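Local atomic coordinates of phosphoribosyltransferase (Thermus thermophilus, PDB entry 1WD5), a protein that is of unconfirmed function but is probably a type I phosphoribosyltransferase, and so likely transfers a phosphoribosyl group. Residues A[150-160]-A[170-181]. Numbering follows the deposited sequence.
Sequences RVVVAVPVASP and AEVVALSVPQDF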
loop_
_atom_site.group_PDB
_atom_site.type_symbol
_atom_site.label_atom_id
_atom_site.label_comp_id
_atom_site.label_asym_id
_atom_site.label_seq_id
_atom_site.Cartn_x
_atom_site.Cartn_y
_atom_site.Cartn_z
ATOM N N ARG A 150 -2.985 9.671 -11.667
ATOM C CA ARG A 150 -2.528 10.361 -10.472
ATOM C C ARG A 150 -2.407 9.365 -9.323
ATOM O O ARG A 150 -3.174 8.401 -9.239
ATOM C CB ARG A 150 -3.537 11.451 -10.119
ATOM C CG ARG A 150 -3.225 12.244 -8.871
ATOM C CD ARG A 150 -4.352 13.225 -8.593
ATOM N NE ARG A 150 -4.119 14.014 -7.389
ATOM C CZ ARG A 150 -4.970 14.919 -6.919
ATOM N NH1 ARG A 150 -6.113 15.148 -7.554
ATOM N NH2 ARG A 150 -4.679 15.597 -5.817
ATOM N N VAL A 151 -1.438 9.597 -8.444
ATOM C CA VAL A 151 -1.229 8.720 -7.301
ATOM C C VAL A 151 -1.168 9.539 -6.016
ATOM O O VAL A 151 -0.455 10.546 -5.936
ATOM C CB VAL A 151 0.080 7.906 -7.446
ATOM C CG1 VAL A 151 0.222 6.932 -6.287
ATOM C CG2 VAL A 151 0.080 7.158 -8.771
ATOM N N VAL A 152 -1.932 9.109 -5.017
ATOM C CA VAL A 152 -1.961 9.783 -3.727
ATOM C C VAL A 152 -1.790 8.765 -2.616
ATOM O O VAL A 152 -2.491 7.751 -2.582
ATOM C CB VAL A 152 -3.301 10.516 -3.487
ATOM C CG1 VAL A 152 -3.317 11.118 -2.087
ATOM C CG2 VAL A 152 -3.505 11.600 -4.528
ATOM N N VAL A 153 -0.852 9.027 -1.715
ATOM C CA VAL A 153 -0.629 8.145 -0.577
ATOM C C VAL A 153 -1.463 8.703 0.571
ATOM O O VAL A 153 -1.300 9.864 0.951
ATOM C CB VAL A 153 0.851 8.130 -0.155
ATOM C CG1 VAL A 153 1.004 7.412 1.182
ATOM C CG2 VAL A 153 1.686 7.440 -1.227
ATOM N N ALA A 154 -2.354 7.884 1.123
ATOM C CA ALA A 154 -3.207 8.334 2.216
ATOM C C ALA A 154 -3.129 7.391 3.413
ATOM O O ALA A 154 -3.398 6.193 3.290
ATOM C CB ALA A 154 -4.647 8.455 1.731
ATOM N N VAL A 155 -2.770 7.941 4.571
ATOM C CA VAL A 155 -2.635 7.145 5.788
ATOM C C VAL A 155 -3.112 7.879 7.041
ATOM O O VAL A 155 -2.903 9.080 7.188
ATOM C CB VAL A 155 -1.166 6.743 6.010
ATOM C CG1 VAL A 155 -0.671 5.908 4.838
ATOM C CG2 VAL A 155 -0.309 7.997 6.153
ATOM N N PRO A 156 -3.759 7.156 7.965
ATOM C CA PRO A 156 -4.260 7.741 9.211
ATOM C C PRO A 156 -3.139 8.309 10.085
ATOM O O PRO A 156 -3.267 9.400 10.629
ATOM C CB PRO A 156 -4.964 6.566 9.884
ATOM C CG PRO A 156 -5.450 5.761 8.719
ATOM C CD PRO A 156 -4.241 5.773 7.812
ATOM N N VAL A 157 -2.046 7.565 10.224
ATOM C CA VAL A 157 -0.924 8.017 11.043
ATOM C C VAL A 157 0.414 7.602 10.443
ATOM O O VAL A 157 0.531 6.533 9.850
ATOM C CB VAL A 157 -1.025 7.463 12.478
ATOM C CG1 VAL A 157 -0.846 5.955 12.472
ATOM C CG2 VAL A 157 0.026 8.123 13.362
ATOM N N ALA A 158 1.425 8.453 10.597
ATOM C CA ALA A 158 2.748 8.162 10.052
ATOM C C ALA A 158 3.875 8.813 10.853
ATOM O O ALA A 158 3.668 9.822 11.529
ATOM C CB ALA A 158 2.817 8.626 8.602
ATOM N N SER A 159 5.068 8.232 10.770
ATOM C CA SER A 159 6.220 8.782 11.470
ATOM C C SER A 159 6.797 9.888 10.601
ATOM O O SER A 159 6.617 9.884 9.386
ATOM C CB SER A 159 7.290 7.712 11.677
ATOM O OG SER A 159 7.898 7.374 10.440
ATOM N N PRO A 160 7.488 10.859 11.211
ATOM C CA PRO A 160 8.074 11.948 10.425
ATOM C C PRO A 160 8.970 11.401 9.314
ATOM O O PRO A 160 8.930 11.864 8.174
ATOM C CB PRO A 160 8.863 12.730 11.467
ATOM C CG PRO A 160 8.024 12.560 12.699
ATOM C CD PRO A 160 7.673 11.091 12.654
ATOM N N ALA A 170 5.588 11.230 -3.862
ATOM C CA ALA A 170 4.189 11.433 -4.216
ATOM C C ALA A 170 3.454 12.322 -3.241
ATOM O O ALA A 170 3.957 12.628 -2.164
ATOM C CB ALA A 170 3.482 10.084 -4.306
ATOM N N GLU A 171 2.257 12.740 -3.629
ATOM C CA GLU A 171 1.441 13.562 -2.756
ATOM C C GLU A 171 1.072 12.658 -1.587
ATOM O O GLU A 171 0.716 11.492 -1.780
ATOM C CB GLU A 171 0.170 14.021 -3.471
ATOM C CG GLU A 171 -0.600 15.080 -2.695
ATOM C CD GLU A 171 -1.932 15.429 -3.328
ATOM O OE1 GLU A 171 -2.021 15.461 -4.575
ATOM O OE2 GLU A 171 -2.890 15.685 -2.575
ATOM N N VAL A 172 1.180 13.185 -0.378
ATOM C CA VAL A 172 0.861 12.410 0.808
ATOM C C VAL A 172 -0.199 13.091 1.653
ATOM O O VAL A 172 -0.134 14.298 1.897
ATOM C CB VAL A 172 2.106 12.196 1.693
ATOM C CG1 VAL A 172 1.695 11.586 3.026
ATOM C CG2 VAL A 172 3.104 11.288 0.981
ATOM N N VAL A 173 -1.176 12.305 2.088
ATOM C CA VAL A 173 -2.243 12.792 2.944
ATOM C C VAL A 173 -2.171 11.969 4.225
ATOM O O VAL A 173 -2.499 10.783 4.229
ATOM C CB VAL A 173 -3.629 12.605 2.291
ATOM C CG1 VAL A 173 -4.723 13.017 3.263
ATOM C CG2 VAL A 173 -3.719 13.443 1.023
ATOM N N ALA A 174 -1.715 12.598 5.303
ATOM C CA ALA A 174 -1.592 11.926 6.592
ATOM C C ALA A 174 -2.389 12.713 7.620
ATOM O O ALA A 174 -2.218 13.924 7.743
ATOM C CB ALA A 174 -0.127 11.852 7.006
ATOM N N LEU A 175 -3.260 12.025 8.353
ATOM C CA LEU A 175 -4.095 12.675 9.357
ATOM C C LEU A 175 -3.292 13.104 10.574
ATOM O O LEU A 175 -3.584 14.124 11.198
ATOM C CB LEU A 175 -5.220 11.738 9.801
ATOM C CG LEU A 175 -6.181 11.249 8.718
ATOM C CD1 LEU A 175 -7.269 10.387 9.358
ATOM C CD2 LEU A 175 -6.791 12.443 8.002
ATOM N N SER A 176 -2.277 12.318 10.905
ATOM C CA SER A 176 -1.440 12.601 12.059
ATOM C C SER A 176 -0.007 12.141 11.831
ATOM O O SER A 176 0.233 11.050 11.309
ATOM C CB SER A 176 -2.017 11.905 13.294
ATOM O OG SER A 176 -1.071 11.877 14.348
ATOM N N VAL A 177 0.936 12.989 12.224
ATOM C CA VAL A 177 2.358 12.701 12.093
ATOM C C VAL A 177 3.008 13.077 13.421
ATOM O O VAL A 177 3.671 14.108 13.529
ATOM C CB VAL A 177 2.992 13.538 10.968
ATOM C CG1 VAL A 177 4.467 13.185 10.819
ATOM C CG2 VAL A 177 2.247 13.296 9.663
ATOM N N PRO A 178 2.813 12.246 14.453
ATOM C CA PRO A 178 3.378 12.503 15.780
ATOM C C PRO A 178 4.903 12.529 15.837
ATOM O O PRO A 178 5.567 11.585 15.410
ATOM C CB PRO A 178 2.777 11.383 16.630
ATOM C CG PRO A 178 2.615 10.263 15.645
ATOM C CD PRO A 178 2.070 10.974 14.434
ATOM N N GLN A 179 5.445 13.622 16.370
ATOM C CA GLN A 179 6.889 13.793 16.507
ATOM C C GLN A 179 7.497 12.704 17.382
ATOM O O GLN A 179 8.704 12.478 17.353
ATOM C CB GLN A 179 7.207 15.162 17.114
ATOM C CG GLN A 179 7.160 16.316 16.129
ATOM C CD GLN A 179 8.321 16.290 15.146
ATOM O OE1 GLN A 179 8.438 15.379 14.327
ATOM N NE2 GLN A 179 9.188 17.294 15.230
ATOM N N ASP A 180 6.655 12.035 18.161
ATOM C CA ASP A 180 7.110 10.969 19.045
ATOM C C ASP A 180 6.455 9.643 18.672
ATOM O O ASP A 180 6.083 8.848 19.539
ATOM C CB ASP A 180 6.792 11.326 20.501
ATOM C CG ASP A 180 5.312 11.574 20.734
ATOM O OD1 ASP A 180 4.711 12.370 19.981
ATOM O OD2 ASP A 180 4.752 10.977 21.678
ATOM N N PHE A 181 6.333 9.411 17.369
ATOM C CA PHE A 181 5.720 8.194 16.848
ATOM C C PHE A 181 6.189 6.952 17.589
ATOM O O PHE A 181 7.384 6.686 17.676
ATOM C CB PHE A 181 6.044 8.028 15.364
ATOM C CG PHE A 181 5.358 6.857 14.720
ATOM C CD1 PHE A 181 4.052 6.970 14.250
ATOM C CD2 PHE A 181 6.013 5.636 14.592
ATOM C CE1 PHE A 181 3.411 5.882 13.659
ATOM C CE2 PHE A 181 5.381 4.543 14.003
ATOM C CZ PHE A 181 4.082 4.664 13.537
HETATM O O HOH W 1 -1.725 13.809 -6.410
HETATM O O HOH W 2 1.561 12.085 -6.465
#
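At one end of the strand pair, R150 NH2 meets E171 OE1 at 2.9 Å in a nearly straight salt bridge. The oxygen, near the guanidinium plane, uses its syn lone pair; a water joins R150 NE to the same OE1. Both side chains run extended (R150 chi1 178°, CG opposite N), bringing their charged ends over the outer tip of V152, its CG2 4.1 Å from E171 OE1. With an alanine here instead of R150, the E171 carboxylate would probably lose its countercharge and the L20 carbonyl its NH1 donor.

Parallel pairing follows: V153 N to E171 O, V173 N to V153 O (2.7 Å), V155 N to V173 O, L175 N to V155 O. V152 CG1 packs on V173 CG2 (3.9 Å) on one face; on the other, L166 of connecting helix 160-167 covers the touching V153 and V172. Past the turns at P156 and L175, A158 N reaches S176 O (2.9 Å). S159 CB sits over one face of F181, and S159 OG caps A162 N and bonds A131 O. Backbone bonds and valine packing thus hold edge strand 171-174 of this beta-alpha-beta crossover, whereas buried A158 O, without a hydrogen-bond partner, makes a weaker CA-H contact with V177 CA (3.2 Å).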